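Local atomic coordinates of sgbp-b (Bacteroides uniformis, PDB entry 7K44), a protein that probably binds xyloglucan at the cell surface as a glycan-binding protein of a polysaccharide utilization locus in a human gut bacterium. Residues A[54-66]-A[74-86]. Residues are numbered along the deposited sequence; the frame is centred on the assembly and turned at random.
Sequences GNFYEIQRVYFTT and APVSVEVTDYTVN
Val62 CG2 sits over the middle of one face of the Tyr83 ring, 4.0 Å from its centroid, a CH-pi contact. Ile59 meets the same ring near its hydroxyl, with CG2 3.3 Å from Tyr83 OH as the two side chains run past each other in opposite directions. A second CH-pi contact lies further along, where Val76 CG2 stands 4.1 Å from the centroid of the Tyr63 ring, only 8° off its normal. With CG between the backbone N and the carbonyl carbon (chi1 61°), Tyr63 offers that face to Val76, whose side chain crosses its own at about a right angle. The Phe64 ring instead turns its edge to Val78 O and brings CE1 to 3.7 Å from Val80 CG2. At the Arg61 guanidinium, Glu79 OE2 lies in plane at the edge; NH1 forms a salt bridge to this OE2 (3.0 Å), coming from the syn side and somewhat out of the carboxylate plane, and the two planes are 69° apart. Water 2 accepts from Val62 N and lies within bonding distance of Glu79 OE2 and Val80 O.

Between the backbones, Phe64 and Val78 exchange two hydrogen bonds as an antiparallel pair, while Ser77 and Val78 together face Phe64 in a classic beta bulge. Beyond it, Thr65 OG1 donates to Pro75 O (2.7 Å), lying in the plane of that carbonyl and using one of its lone pairs, and Thr66 N reaches Ser77 OG at 3.1 Å.

Strand 78-80 edges a four-stranded antiparallel sheet, with 59-65 next to it and 103-110 beyond, where Gln60 and Arg61 form another classic bulge opposite Glu109. Segment 74-86 then crosses to the other sheet at strand 84-85, linking the two sheets of what is consistent with an immunoglobulin-like beta sandwich; Ile59 touches Ile92, and Val80 and Tyr83 touch Phe94, of strand 91-95 in that second sheet.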
loop_
_atom_site.group_PDB
_atom_site.type_symbol
_atom_site.label_atom_id
_atom_site.label_comp_id
_atom_site.label_asym_id
_atom_site.label_seq_id
_atom_site.Cartn_x
_atom_site.Cartn_y
_atom_site.Cartn_z
ATOM N N GLY A 54 -3.473 -23.863 -18.929
ATOM C CA GLY A 54 -3.166 -23.955 -20.341
ATOM C C GLY A 54 -2.649 -25.333 -20.694
ATOM O O GLY A 54 -2.224 -26.106 -19.828
ATOM N N ASN A 55 -2.713 -25.626 -21.994
ATOM C CA ASN A 55 -2.147 -26.843 -22.573
ATOM C C ASN A 55 -2.816 -28.104 -22.037
ATOM O O ASN A 55 -2.165 -29.130 -21.832
ATOM C CB ASN A 55 -0.628 -26.905 -22.404
ATOM C CG ASN A 55 0.067 -25.716 -23.016
ATOM O OD1 ASN A 55 -0.301 -25.260 -24.102
ATOM N ND2 ASN A 55 1.075 -25.198 -22.325
ATOM N N PHE A 56 -4.128 -28.043 -21.824
ATOM C CA PHE A 56 -4.838 -29.227 -21.357
ATOM C C PHE A 56 -5.176 -30.164 -22.511
ATOM O O PHE A 56 -6.337 -30.544 -22.688
ATOM C CB PHE A 56 -6.099 -28.847 -20.573
ATOM C CG PHE A 56 -5.831 -27.998 -19.357
ATOM C CD1 PHE A 56 -4.769 -28.289 -18.514
ATOM C CD2 PHE A 56 -6.643 -26.920 -19.051
ATOM C CE1 PHE A 56 -4.524 -27.516 -17.398
ATOM C CE2 PHE A 56 -6.407 -26.137 -17.936
ATOM C CZ PHE A 56 -5.336 -26.436 -17.101
ATOM N N TYR A 57 -4.161 -30.559 -23.282
ATOM C CA TYR A 57 -4.332 -31.508 -24.376
ATOM C C TYR A 57 -4.205 -32.929 -23.861
ATOM O O TYR A 57 -3.380 -33.211 -22.986
ATOM C CB TYR A 57 -3.262 -31.286 -25.444
ATOM C CG TYR A 57 -3.280 -29.897 -25.988
ATOM C CD1 TYR A 57 -4.265 -29.506 -26.880
ATOM C CD2 TYR A 57 -2.339 -28.960 -25.589
ATOM C CE1 TYR A 57 -4.302 -28.230 -27.375
ATOM C CE2 TYR A 57 -2.371 -27.673 -26.077
ATOM C CZ TYR A 57 -3.357 -27.316 -26.969
ATOM O OH TYR A 57 -3.398 -26.037 -27.462
ATOM N N GLU A 58 -5.014 -33.822 -24.422
ATOM C CA GLU A 58 -4.940 -35.250 -24.125
ATOM C C GLU A 58 -5.036 -35.509 -22.623
ATOM O O GLU A 58 -4.257 -36.271 -22.045
ATOM C CB GLU A 58 -3.686 -35.884 -24.731
ATOM N N ILE A 59 -5.996 -34.833 -21.985
ATOM C CA ILE A 59 -6.286 -35.097 -20.583
ATOM C C ILE A 59 -6.603 -36.568 -20.414
ATOM O O ILE A 59 -7.456 -37.127 -21.116
ATOM C CB ILE A 59 -7.474 -34.252 -20.102
ATOM C CG1 ILE A 59 -7.163 -32.763 -20.184
ATOM C CG2 ILE A 59 -7.867 -34.657 -18.676
ATOM C CD1 ILE A 59 -8.378 -31.907 -19.917
ATOM N N GLN A 60 -5.923 -37.208 -19.476
ATOM C CA GLN A 60 -6.217 -38.594 -19.153
ATOM C C GLN A 60 -6.969 -38.757 -17.847
ATOM O O GLN A 60 -7.867 -39.598 -17.758
ATOM C CB GLN A 60 -4.928 -39.421 -19.165
ATOM C CG GLN A 60 -4.242 -39.341 -20.525
ATOM C CD GLN A 60 -2.805 -39.797 -20.511
ATOM O OE1 GLN A 60 -2.159 -39.840 -19.464
ATOM N NE2 GLN A 60 -2.289 -40.139 -21.686
ATOM N N ARG A 61 -6.665 -37.938 -16.844
ATOM C CA ARG A 61 -7.387 -37.991 -15.585
ATOM C C ARG A 61 -7.425 -36.607 -14.963
ATOM O O ARG A 61 -6.533 -35.786 -15.185
ATOM C CB ARG A 61 -6.714 -38.946 -14.596
ATOM C CG ARG A 61 -7.261 -40.336 -14.646
ATOM C CD ARG A 61 -6.557 -41.266 -13.676
ATOM N NE ARG A 61 -6.329 -42.570 -14.293
ATOM C CZ ARG A 61 -7.301 -43.383 -14.701
ATOM N NH1 ARG A 61 -8.581 -43.044 -14.544
ATOM N NH2 ARG A 61 -6.995 -44.547 -15.263
ATOM N N VAL A 62 -8.476 -36.365 -14.187
ATOM C CA VAL A 62 -8.566 -35.221 -13.290
ATOM C C VAL A 62 -8.935 -35.775 -11.925
ATOM O O VAL A 62 -9.881 -36.563 -11.812
ATOM C CB VAL A 62 -9.624 -34.208 -13.772
ATOM C CG1 VAL A 62 -9.744 -33.044 -12.786
ATOM C CG2 VAL A 62 -9.267 -33.703 -15.156
ATOM N N TYR A 63 -8.179 -35.406 -10.896
ATOM C CA TYR A 63 -8.473 -35.990 -9.592
ATOM C C TYR A 63 -7.940 -35.106 -8.474
ATOM O O TYR A 63 -6.987 -34.345 -8.664
ATOM C CB TYR A 63 -7.916 -37.417 -9.459
ATOM C CG TYR A 63 -6.409 -37.539 -9.590
ATOM C CD1 TYR A 63 -5.805 -37.650 -10.836
ATOM C CD2 TYR A 63 -5.590 -37.558 -8.463
ATOM C CE1 TYR A 63 -4.429 -37.767 -10.963
ATOM C CE2 TYR A 63 -4.214 -37.673 -8.580
ATOM C CZ TYR A 63 -3.637 -37.777 -9.829
ATOM O OH TYR A 63 -2.267 -37.887 -9.950
ATOM N N PHE A 64 -8.582 -35.220 -7.311
ATOM C CA PHE A 64 -8.072 -34.670 -6.067
ATOM C C PHE A 64 -7.230 -35.728 -5.369
ATOM O O PHE A 64 -7.551 -36.925 -5.409
ATOM C CB PHE A 64 -9.229 -34.276 -5.148
ATOM C CG PHE A 64 -10.110 -33.180 -5.698
ATOM C CD1 PHE A 64 -11.170 -33.476 -6.542
ATOM C CD2 PHE A 64 -9.890 -31.853 -5.349
ATOM C CE1 PHE A 64 -11.999 -32.462 -7.038
ATOM C CE2 PHE A 64 -10.710 -30.836 -5.842
ATOM C CZ PHE A 64 -11.764 -31.151 -6.690
ATOM N N THR A 65 -6.151 -35.281 -4.736
ATOM C CA THR A 65 -5.223 -36.167 -4.042
ATOM C C THR A 65 -4.880 -35.573 -2.683
ATOM O O THR A 65 -4.847 -34.353 -2.507
ATOM C CB THR A 65 -3.946 -36.415 -4.858
ATOM O OG1 THR A 65 -3.133 -37.395 -4.188
ATOM C CG2 THR A 65 -3.127 -35.155 -5.042
ATOM N N THR A 66 -4.612 -36.449 -1.711
ATOM C CA THR A 66 -4.095 -35.964 -0.437
ATOM C C THR A 66 -2.641 -35.520 -0.539
ATOM O O THR A 66 -2.178 -34.763 0.322
ATOM C CB THR A 66 -4.230 -37.046 0.634
ATOM O OG1 THR A 66 -3.749 -38.288 0.110
ATOM C CG2 THR A 66 -5.682 -37.197 1.060
ATOM N N ALA A 74 1.108 -40.024 -6.569
ATOM C CA ALA A 74 0.047 -39.491 -5.730
ATOM C C ALA A 74 -1.200 -40.362 -5.864
ATOM O O ALA A 74 -1.562 -40.760 -6.974
ATOM C CB ALA A 74 -0.301 -38.078 -6.172
ATOM N N PRO A 75 -1.879 -40.664 -4.762
ATOM C CA PRO A 75 -3.106 -41.456 -4.856
ATOM C C PRO A 75 -4.229 -40.670 -5.514
ATOM O O PRO A 75 -4.334 -39.448 -5.379
ATOM C CB PRO A 75 -3.448 -41.752 -3.394
ATOM C CG PRO A 75 -2.810 -40.618 -2.634
ATOM C CD PRO A 75 -1.537 -40.340 -3.366
ATOM N N VAL A 76 -5.077 -41.398 -6.237
ATOM C CA VAL A 76 -6.319 -40.854 -6.781
ATOM C C VAL A 76 -7.366 -40.892 -5.676
ATOM O O VAL A 76 -8.182 -41.819 -5.606
ATOM C CB VAL A 76 -6.765 -41.648 -8.024
ATOM C CG1 VAL A 76 -8.027 -41.041 -8.631
ATOM C CG2 VAL A 76 -5.673 -41.654 -9.051
ATOM N N SER A 77 -7.342 -39.892 -4.795
ATOM C CA SER A 77 -8.211 -39.899 -3.621
ATOM C C SER A 77 -9.679 -39.722 -4.001
ATOM O O SER A 77 -10.553 -40.448 -3.509
ATOM C CB SER A 77 -7.767 -38.828 -2.621
ATOM O OG SER A 77 -6.378 -38.938 -2.323
ATOM N N VAL A 78 -9.979 -38.740 -4.848
ATOM C CA VAL A 78 -11.329 -38.520 -5.368
ATOM C C VAL A 78 -11.179 -38.157 -6.839
ATOM O O VAL A 78 -10.679 -37.074 -7.162
ATOM C CB VAL A 78 -12.084 -37.405 -4.625
ATOM C CG1 VAL A 78 -13.577 -37.530 -4.875
ATOM C CG2 VAL A 78 -11.789 -37.428 -3.140
ATOM N N GLU A 79 -11.621 -39.044 -7.731
ATOM C CA GLU A 79 -11.504 -38.776 -9.152
ATOM C C GLU A 79 -12.679 -37.928 -9.637
ATOM O O GLU A 79 -13.797 -38.021 -9.124
ATOM C CB GLU A 79 -11.450 -40.076 -9.959
ATOM C CG GLU A 79 -11.192 -39.830 -11.435
ATOM C CD GLU A 79 -10.901 -41.080 -12.237
ATOM O OE1 GLU A 79 -11.173 -42.197 -11.741
ATOM O OE2 GLU A 79 -10.412 -40.929 -13.378
ATOM N N VAL A 80 -12.403 -37.087 -10.626
ATOM C CA VAL A 80 -13.424 -36.353 -11.363
ATOM C C VAL A 80 -13.598 -37.069 -12.699
ATOM O O VAL A 80 -12.711 -37.023 -13.561
ATOM C CB VAL A 80 -13.008 -34.888 -11.553
ATOM C CG1 VAL A 80 -14.055 -34.143 -12.372
ATOM C CG2 VAL A 80 -12.803 -34.208 -10.203
ATOM N N THR A 81 -14.729 -37.753 -12.883
ATOM C CA THR A 81 -14.950 -38.481 -14.127
ATOM C C THR A 81 -15.720 -37.684 -15.168
ATOM O O THR A 81 -15.639 -38.006 -16.362
ATOM C CB THR A 81 -15.684 -39.798 -13.851
ATOM O OG1 THR A 81 -16.741 -39.573 -12.907
ATOM C CG2 THR A 81 -14.713 -40.821 -13.279
ATOM N N ASP A 82 -16.452 -36.654 -14.752
ATOM C CA ASP A 82 -17.315 -35.881 -15.640
ATOM C C ASP A 82 -16.801 -34.446 -15.640
ATOM O O ASP A 82 -16.956 -33.726 -14.646
ATOM C CB ASP A 82 -18.758 -35.957 -15.144
ATOM C CG ASP A 82 -19.740 -35.230 -16.053
ATOM O OD1 ASP A 82 -19.322 -34.714 -17.112
ATOM O OD2 ASP A 82 -20.939 -35.178 -15.701
ATOM N N TYR A 83 -16.183 -34.038 -16.747
ATOM C CA TYR A 83 -15.677 -32.677 -16.887
ATOM C C TYR A 83 -15.700 -32.285 -18.359
ATOM O O TYR A 83 -15.802 -33.135 -19.249
ATOM C CB TYR A 83 -14.249 -32.563 -16.332
ATOM C CG TYR A 83 -13.292 -33.547 -16.967
ATOM C CD1 TYR A 83 -12.635 -33.246 -18.155
ATOM C CD2 TYR A 83 -13.048 -34.780 -16.380
ATOM C CE1 TYR A 83 -11.771 -34.148 -18.740
ATOM C CE2 TYR A 83 -12.185 -35.691 -16.960
ATOM C CZ TYR A 83 -11.549 -35.365 -18.137
ATOM O OH TYR A 83 -10.690 -36.268 -18.716
ATOM N N THR A 84 -15.586 -30.980 -18.612
ATOM C CA THR A 84 -15.515 -30.468 -19.972
ATOM C C THR A 84 -14.332 -29.519 -20.113
ATOM O O THR A 84 -13.918 -28.868 -19.149
ATOM C CB THR A 84 -16.818 -29.755 -20.372
ATOM O OG1 THR A 84 -17.119 -28.728 -19.423
ATOM C CG2 THR A 84 -17.974 -30.739 -20.408
ATOM N N VAL A 85 -13.796 -29.438 -21.332
ATOM C CA VAL A 85 -12.676 -28.560 -21.657
ATOM C C VAL A 85 -13.142 -27.553 -22.700
ATOM O O VAL A 85 -13.927 -27.897 -23.592
ATOM C CB VAL A 85 -11.476 -29.368 -22.189
ATOM C CG1 VAL A 85 -10.197 -28.562 -22.055
ATOM C CG2 VAL A 85 -11.378 -30.696 -21.466
ATOM N N ASN A 86 -12.659 -26.311 -22.585
ATOM C CA ASN A 86 -13.062 -25.271 -23.525
ATOM C C ASN A 86 -12.288 -25.396 -24.843
ATOM O O ASN A 86 -11.413 -26.251 -25.010
ATOM C CB ASN A 86 -12.950 -23.885 -22.885
ATOM C CG ASN A 86 -11.512 -23.449 -22.668
ATOM O OD1 ASN A 86 -10.587 -24.255 -22.750
ATOM N ND2 ASN A 86 -11.318 -22.168 -22.369
HETATM O O HOH W 1 -11.058 -39.047 -17.437
HETATM O O HOH W 2 -10.625 -38.469 -14.546
#